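Local coordinates for protein pectate lyase 47 (Bacillus sp. TS-47, PDB 1VBL) that probably cleaves pectate, the polygalacturonate backbone of pectin, by calcium-dependent beta-elimination, as a thermostable lyase of polysaccharide lyase family 1, at residues G292-S304 with Y393-K407. Residues are numbered along the deposited sequence; the frame is centred on the assembly and turned at random.
Sequences GQVHIYNNYYEFS and YHVIHPTPSVPALVK
With CG beside its backbone N (chi1 -74°), Asn298 turns its amide onto the backbone of His397, while Tyr300, CG opposite its own N (chi1 177°), lays its ring against Pro403. Two hydrogen bonds fix the amide's rotation: His397 N donates to Asn298 OD1 at 2.7 Å, on a lone pair in the carbonyl plane, and Asn298 ND2 donates to His397 O at 3.0 Å, tilted from that carbonyl's plane. His397 O also accepts from Asn327 ND2 on the next strand. With an alanine here, His397 N is likely to lose its acceptor and His397 O one of its donors, leaving the 396-398 loop freer to shift. The contact lies on the parallel beta-helix of this lyase family, where helix 402-407 crosses strand 300-303 at -89°, packed outside the coil. Pro403 CB sits over one face of Tyr300 in a CH-pi contact, 4.1 Å from the ring centroid. Tyr300 OH donates to OE1 of Glu302, a residue whose OE2 makes a salt bridge with Lys280. Ile396 CG1 covers a face of Tyr297, and a water links Tyr297 OH to His394 N. His295, its NE2 bonded to Gln326, makes an offset edge-to-face pair with Tyr393, its own edge toward the tyrosine face, the two ring centroids 5.7 Å apart.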
loop_
_atom_site.group_PDB
_atom_site.type_symbol
_atom_site.label_atom_id
_atom_site.label_comp_id
_atom_site.label_asym_id
_atom_site.label_seq_id
_atom_site.Cartn_x
_atom_site.Cartn_y
_atom_site.Cartn_z
ATOM N N GLY A 292 -12.296 -9.889 -2.357
ATOM C CA GLY A 292 -11.477 -10.933 -1.790
ATOM C C GLY A 292 -11.694 -11.497 -0.412
ATOM O O GLY A 292 -12.228 -10.844 0.482
ATOM N N GLN A 293 -11.268 -12.747 -0.276
ATOM C CA GLN A 293 -11.294 -13.447 0.991
ATOM C C GLN A 293 -9.976 -12.955 1.569
ATOM O O GLN A 293 -8.898 -13.451 1.230
ATOM C CB GLN A 293 -11.283 -14.956 0.767
ATOM C CG GLN A 293 -12.645 -15.461 0.299
ATOM C CD GLN A 293 -12.702 -16.962 0.088
ATOM O OE1 GLN A 293 -13.788 -17.535 -0.014
ATOM N NE2 GLN A 293 -11.546 -17.604 0.013
ATOM N N VAL A 294 -10.081 -11.929 2.406
ATOM C CA VAL A 294 -8.922 -11.309 3.018
ATOM C C VAL A 294 -8.859 -11.643 4.504
ATOM O O VAL A 294 -9.796 -11.370 5.258
ATOM C CB VAL A 294 -8.972 -9.775 2.828
ATOM C CG1 VAL A 294 -7.775 -9.131 3.509
ATOM C CG2 VAL A 294 -8.973 -9.436 1.330
ATOM N N HIS A 295 -7.744 -12.245 4.902
ATOM C CA HIS A 295 -7.515 -12.643 6.286
ATOM C C HIS A 295 -6.700 -11.551 6.972
ATOM O O HIS A 295 -5.563 -11.267 6.581
ATOM C CB HIS A 295 -6.752 -13.970 6.329
ATOM C CG HIS A 295 -6.754 -14.630 7.675
ATOM N ND1 HIS A 295 -5.903 -15.665 7.995
ATOM C CD2 HIS A 295 -7.529 -14.428 8.767
ATOM C CE1 HIS A 295 -6.153 -16.074 9.227
ATOM N NE2 HIS A 295 -7.138 -15.342 9.717
ATOM N N ILE A 296 -7.291 -10.947 7.996
ATOM C CA ILE A 296 -6.654 -9.865 8.739
ATOM C C ILE A 296 -6.488 -10.295 10.189
ATOM O O ILE A 296 -7.475 -10.387 10.917
ATOM C CB ILE A 296 -7.541 -8.600 8.700
ATOM C CG1 ILE A 296 -7.810 -8.207 7.243
ATOM C CG2 ILE A 296 -6.885 -7.469 9.476
ATOM C CD1 ILE A 296 -8.732 -7.007 7.099
ATOM N N TYR A 297 -5.256 -10.554 10.617
ATOM C CA TYR A 297 -5.063 -10.977 11.996
ATOM C C TYR A 297 -3.784 -10.501 12.667
ATOM O O TYR A 297 -2.775 -10.247 12.012
ATOM C CB TYR A 297 -5.171 -12.510 12.088
ATOM C CG TYR A 297 -3.972 -13.295 11.598
ATOM C CD1 TYR A 297 -2.932 -13.635 12.470
ATOM C CD2 TYR A 297 -3.893 -13.736 10.274
ATOM C CE1 TYR A 297 -1.849 -14.399 12.038
ATOM C CE2 TYR A 297 -2.807 -14.503 9.830
ATOM C CZ TYR A 297 -1.791 -14.830 10.721
ATOM O OH TYR A 297 -0.720 -15.584 10.289
ATOM N N ASN A 298 -3.848 -10.369 13.988
ATOM C CA ASN A 298 -2.704 -9.947 14.784
ATOM C C ASN A 298 -2.064 -8.637 14.337
ATOM O O ASN A 298 -0.848 -8.475 14.427
ATOM C CB ASN A 298 -1.645 -11.051 14.786
ATOM C CG ASN A 298 -2.027 -12.235 15.657
ATOM O OD1 ASN A 298 -1.390 -13.286 15.598
ATOM N ND2 ASN A 298 -3.062 -12.070 16.479
ATOM N N ASN A 299 -2.872 -7.705 13.843
ATOM C CA ASN A 299 -2.330 -6.420 13.429
ATOM C C ASN A 299 -2.530 -5.450 14.580
ATOM O O ASN A 299 -3.468 -5.599 15.363
ATOM C CB ASN A 299 -3.046 -5.907 12.182
ATOM C CG ASN A 299 -2.774 -6.767 10.968
ATOM O OD1 ASN A 299 -1.658 -6.780 10.436
ATOM N ND2 ASN A 299 -3.787 -7.507 10.533
ATOM N N TYR A 300 -1.633 -4.477 14.689
ATOM C CA TYR A 300 -1.712 -3.473 15.737
ATOM C C TYR A 300 -1.931 -2.109 15.082
ATOM O O TYR A 300 -1.138 -1.688 14.236
ATOM C CB TYR A 300 -0.420 -3.476 16.560
ATOM C CG TYR A 300 -0.375 -2.409 17.637
ATOM C CD1 TYR A 300 -1.429 -2.255 18.539
ATOM C CD2 TYR A 300 0.722 -1.553 17.754
ATOM C CE1 TYR A 300 -1.395 -1.274 19.534
ATOM C CE2 TYR A 300 0.768 -0.566 18.742
ATOM C CZ TYR A 300 -0.291 -0.432 19.625
ATOM O OH TYR A 300 -0.259 0.551 20.586
ATOM N N TYR A 301 -3.021 -1.445 15.457
ATOM C CA TYR A 301 -3.376 -0.135 14.908
ATOM C C TYR A 301 -3.266 0.866 16.052
ATOM O O TYR A 301 -3.909 0.705 17.088
ATOM C CB TYR A 301 -4.810 -0.145 14.362
ATOM C CG TYR A 301 -5.098 -1.256 13.374
ATOM C CD1 TYR A 301 -5.311 -2.563 13.809
ATOM C CD2 TYR A 301 -5.154 -1.000 12.002
ATOM C CE1 TYR A 301 -5.573 -3.591 12.905
ATOM C CE2 TYR A 301 -5.415 -2.027 11.086
ATOM C CZ TYR A 301 -5.620 -3.316 11.548
ATOM O OH TYR A 301 -5.854 -4.343 10.661
ATOM N N GLU A 302 -2.461 1.904 15.853
ATOM C CA GLU A 302 -2.223 2.891 16.897
ATOM C C GLU A 302 -2.395 4.300 16.358
ATOM O O GLU A 302 -1.738 4.686 15.391
ATOM C CB GLU A 302 -0.804 2.674 17.433
ATOM C CG GLU A 302 -0.325 3.633 18.492
ATOM C CD GLU A 302 1.096 3.308 18.911
ATOM O OE1 GLU A 302 1.287 2.434 19.784
ATOM O OE2 GLU A 302 2.027 3.912 18.348
ATOM N N PHE A 303 -3.275 5.072 16.990
ATOM C CA PHE A 303 -3.539 6.426 16.524
ATOM C C PHE A 303 -3.531 7.480 17.621
ATOM O O PHE A 303 -4.020 7.254 18.727
ATOM C CB PHE A 303 -4.891 6.472 15.802
ATOM C CG PHE A 303 -5.085 5.366 14.800
ATOM C CD1 PHE A 303 -5.638 4.149 15.187
ATOM C CD2 PHE A 303 -4.701 5.536 13.469
ATOM C CE1 PHE A 303 -5.812 3.113 14.268
ATOM C CE2 PHE A 303 -4.869 4.509 12.542
ATOM C CZ PHE A 303 -5.428 3.292 12.943
ATOM N N SER A 304 -2.971 8.638 17.290
ATOM C CA SER A 304 -2.911 9.769 18.207
ATOM C C SER A 304 -3.586 10.950 17.522
ATOM O O SER A 304 -3.317 11.231 16.355
ATOM C CB SER A 304 -1.461 10.132 18.526
ATOM O OG SER A 304 -1.404 11.361 19.234
ATOM N N TYR A 393 -2.289 -20.229 7.770
ATOM C CA TYR A 393 -1.630 -19.549 8.869
ATOM C C TYR A 393 -0.993 -20.589 9.772
ATOM O O TYR A 393 -1.499 -21.704 9.912
ATOM C CB TYR A 393 -2.597 -18.658 9.668
ATOM C CG TYR A 393 -3.711 -19.375 10.402
ATOM C CD1 TYR A 393 -4.932 -19.638 9.777
ATOM C CD2 TYR A 393 -3.561 -19.748 11.738
ATOM C CE1 TYR A 393 -5.981 -20.247 10.471
ATOM C CE2 TYR A 393 -4.600 -20.358 12.439
ATOM C CZ TYR A 393 -5.806 -20.601 11.801
ATOM O OH TYR A 393 -6.843 -21.176 12.498
ATOM N N HIS A 394 0.140 -20.229 10.361
ATOM C CA HIS A 394 0.840 -21.132 11.260
ATOM C C HIS A 394 0.369 -20.911 12.690
ATOM O O HIS A 394 0.067 -21.864 13.409
ATOM C CB HIS A 394 2.349 -20.898 11.173
ATOM C CG HIS A 394 2.990 -21.528 9.977
ATOM N ND1 HIS A 394 3.819 -22.625 10.069
ATOM C CD2 HIS A 394 2.908 -21.228 8.660
ATOM C CE1 HIS A 394 4.222 -22.973 8.860
ATOM N NE2 HIS A 394 3.684 -22.141 7.986
ATOM N N VAL A 395 0.294 -19.646 13.094
ATOM C CA VAL A 395 -0.116 -19.306 14.446
ATOM C C VAL A 395 -0.829 -17.968 14.533
ATOM O O VAL A 395 -0.449 -17.010 13.865
ATOM C CB VAL A 395 1.104 -19.198 15.392
ATOM C CG1 VAL A 395 0.632 -18.950 16.821
ATOM C CG2 VAL A 395 1.952 -20.449 15.311
ATOM N N ILE A 396 -1.860 -17.911 15.364
ATOM C CA ILE A 396 -2.577 -16.668 15.602
ATOM C C ILE A 396 -2.367 -16.402 17.085
ATOM O O ILE A 396 -2.765 -17.202 17.931
ATOM C CB ILE A 396 -4.084 -16.789 15.308
ATOM C CG1 ILE A 396 -4.302 -17.049 13.815
ATOM C CG2 ILE A 396 -4.792 -15.503 15.722
ATOM C CD1 ILE A 396 -5.750 -17.205 13.423
ATOM N N HIS A 397 -1.717 -15.290 17.403
ATOM C CA HIS A 397 -1.452 -14.957 18.796
ATOM C C HIS A 397 -2.652 -14.354 19.504
ATOM O O HIS A 397 -3.528 -13.764 18.870
ATOM C CB HIS A 397 -0.286 -13.978 18.888
ATOM C CG HIS A 397 0.954 -14.462 18.211
ATOM N ND1 HIS A 397 1.632 -15.590 18.621
ATOM C CD2 HIS A 397 1.625 -13.987 17.136
ATOM C CE1 HIS A 397 2.667 -15.789 17.825
ATOM N NE2 HIS A 397 2.685 -14.832 16.915
ATOM N N PRO A 398 -2.712 -14.514 20.837
ATOM C CA PRO A 398 -3.812 -13.968 21.632
ATOM C C PRO A 398 -3.718 -12.453 21.525
ATOM O O PRO A 398 -2.636 -11.885 21.636
ATOM C CB PRO A 398 -3.516 -14.487 23.040
ATOM C CG PRO A 398 -2.016 -14.649 23.042
ATOM C CD PRO A 398 -1.753 -15.245 21.686
ATOM N N THR A 399 -4.855 -11.801 21.321
ATOM C CA THR A 399 -4.880 -10.354 21.137
ATOM C C THR A 399 -4.071 -9.484 22.102
ATOM O O THR A 399 -3.406 -8.535 21.675
ATOM C CB THR A 399 -6.329 -9.842 21.110
ATOM O OG1 THR A 399 -7.143 -10.768 20.380
ATOM C CG2 THR A 399 -6.391 -8.477 20.409
ATOM N N PRO A 400 -4.103 -9.780 23.411
ATOM C CA PRO A 400 -3.309 -8.898 24.275
ATOM C C PRO A 400 -1.790 -8.933 24.069
ATOM O O PRO A 400 -1.083 -8.017 24.486
ATOM C CB PRO A 400 -3.746 -9.298 25.691
ATOM C CG PRO A 400 -4.282 -10.684 25.534
ATOM C CD PRO A 400 -4.963 -10.681 24.197
ATOM N N SER A 401 -1.291 -9.968 23.403
ATOM C CA SER A 401 0.145 -10.081 23.141
ATOM C C SER A 401 0.568 -9.353 21.857
ATOM O O SER A 401 1.761 -9.136 21.618
ATOM C CB SER A 401 0.538 -11.557 23.021
ATOM O OG SER A 401 0.219 -12.266 24.204
ATOM N N VAL A 402 -0.410 -8.969 21.041
ATOM C CA VAL A 402 -0.131 -8.312 19.765
ATOM C C VAL A 402 0.689 -7.016 19.782
ATOM O O VAL A 402 1.670 -6.904 19.056
ATOM C CB VAL A 402 -1.449 -8.080 18.976
ATOM C CG1 VAL A 402 -1.194 -7.204 17.747
ATOM C CG2 VAL A 402 -2.024 -9.431 18.541
ATOM N N PRO A 403 0.309 -6.026 20.610
ATOM C CA PRO A 403 1.075 -4.771 20.641
ATOM C C PRO A 403 2.578 -4.933 20.881
ATOM O O PRO A 403 3.397 -4.418 20.120
ATOM C CB PRO A 403 0.399 -3.982 21.760
ATOM C CG PRO A 403 -1.031 -4.449 21.674
ATOM C CD PRO A 403 -0.859 -5.948 21.505
ATOM N N ALA A 404 2.936 -5.640 21.947
ATOM C CA ALA A 404 4.344 -5.840 22.276
ATOM C C ALA A 404 5.083 -6.544 21.141
ATOM O O ALA A 404 6.177 -6.138 20.752
ATOM C CB ALA A 404 4.466 -6.647 23.567
ATOM N N LEU A 405 4.476 -7.597 20.608
ATOM C CA LEU A 405 5.077 -8.361 19.525
ATOM C C LEU A 405 5.280 -7.544 18.248
ATOM O O LEU A 405 6.378 -7.511 17.685
ATOM C CB LEU A 405 4.207 -9.580 19.204
ATOM C CG LEU A 405 4.725 -10.447 18.058
ATOM C CD1 LEU A 405 6.087 -11.020 18.437
ATOM C CD2 LEU A 405 3.737 -11.564 17.764
ATOM N N VAL A 406 4.218 -6.890 17.792
ATOM C CA VAL A 406 4.280 -6.094 16.573
ATOM C C VAL A 406 5.223 -4.904 16.716
ATOM O O VAL A 406 6.009 -4.621 15.815
ATOM C CB VAL A 406 2.868 -5.604 16.165
ATOM C CG1 VAL A 406 2.956 -4.666 14.963
ATOM C CG2 VAL A 406 1.988 -6.803 15.820
ATOM N N LYS A 407 5.163 -4.209 17.847
ATOM C CA LYS A 407 6.047 -3.066 18.041
ATOM C C LYS A 407 7.512 -3.494 18.013
ATOM O O LYS A 407 8.378 -2.765 17.524
ATOM C CB LYS A 407 5.721 -2.356 19.361
ATOM C CG LYS A 407 4.409 -1.583 19.308
ATOM C CD LYS A 407 4.201 -0.686 20.518
ATOM C CE LYS A 407 3.834 -1.478 21.755
ATOM N NZ LYS A 407 3.378 -0.579 22.851
HETATM O O HOH W 1 1.053 -17.592 10.922
#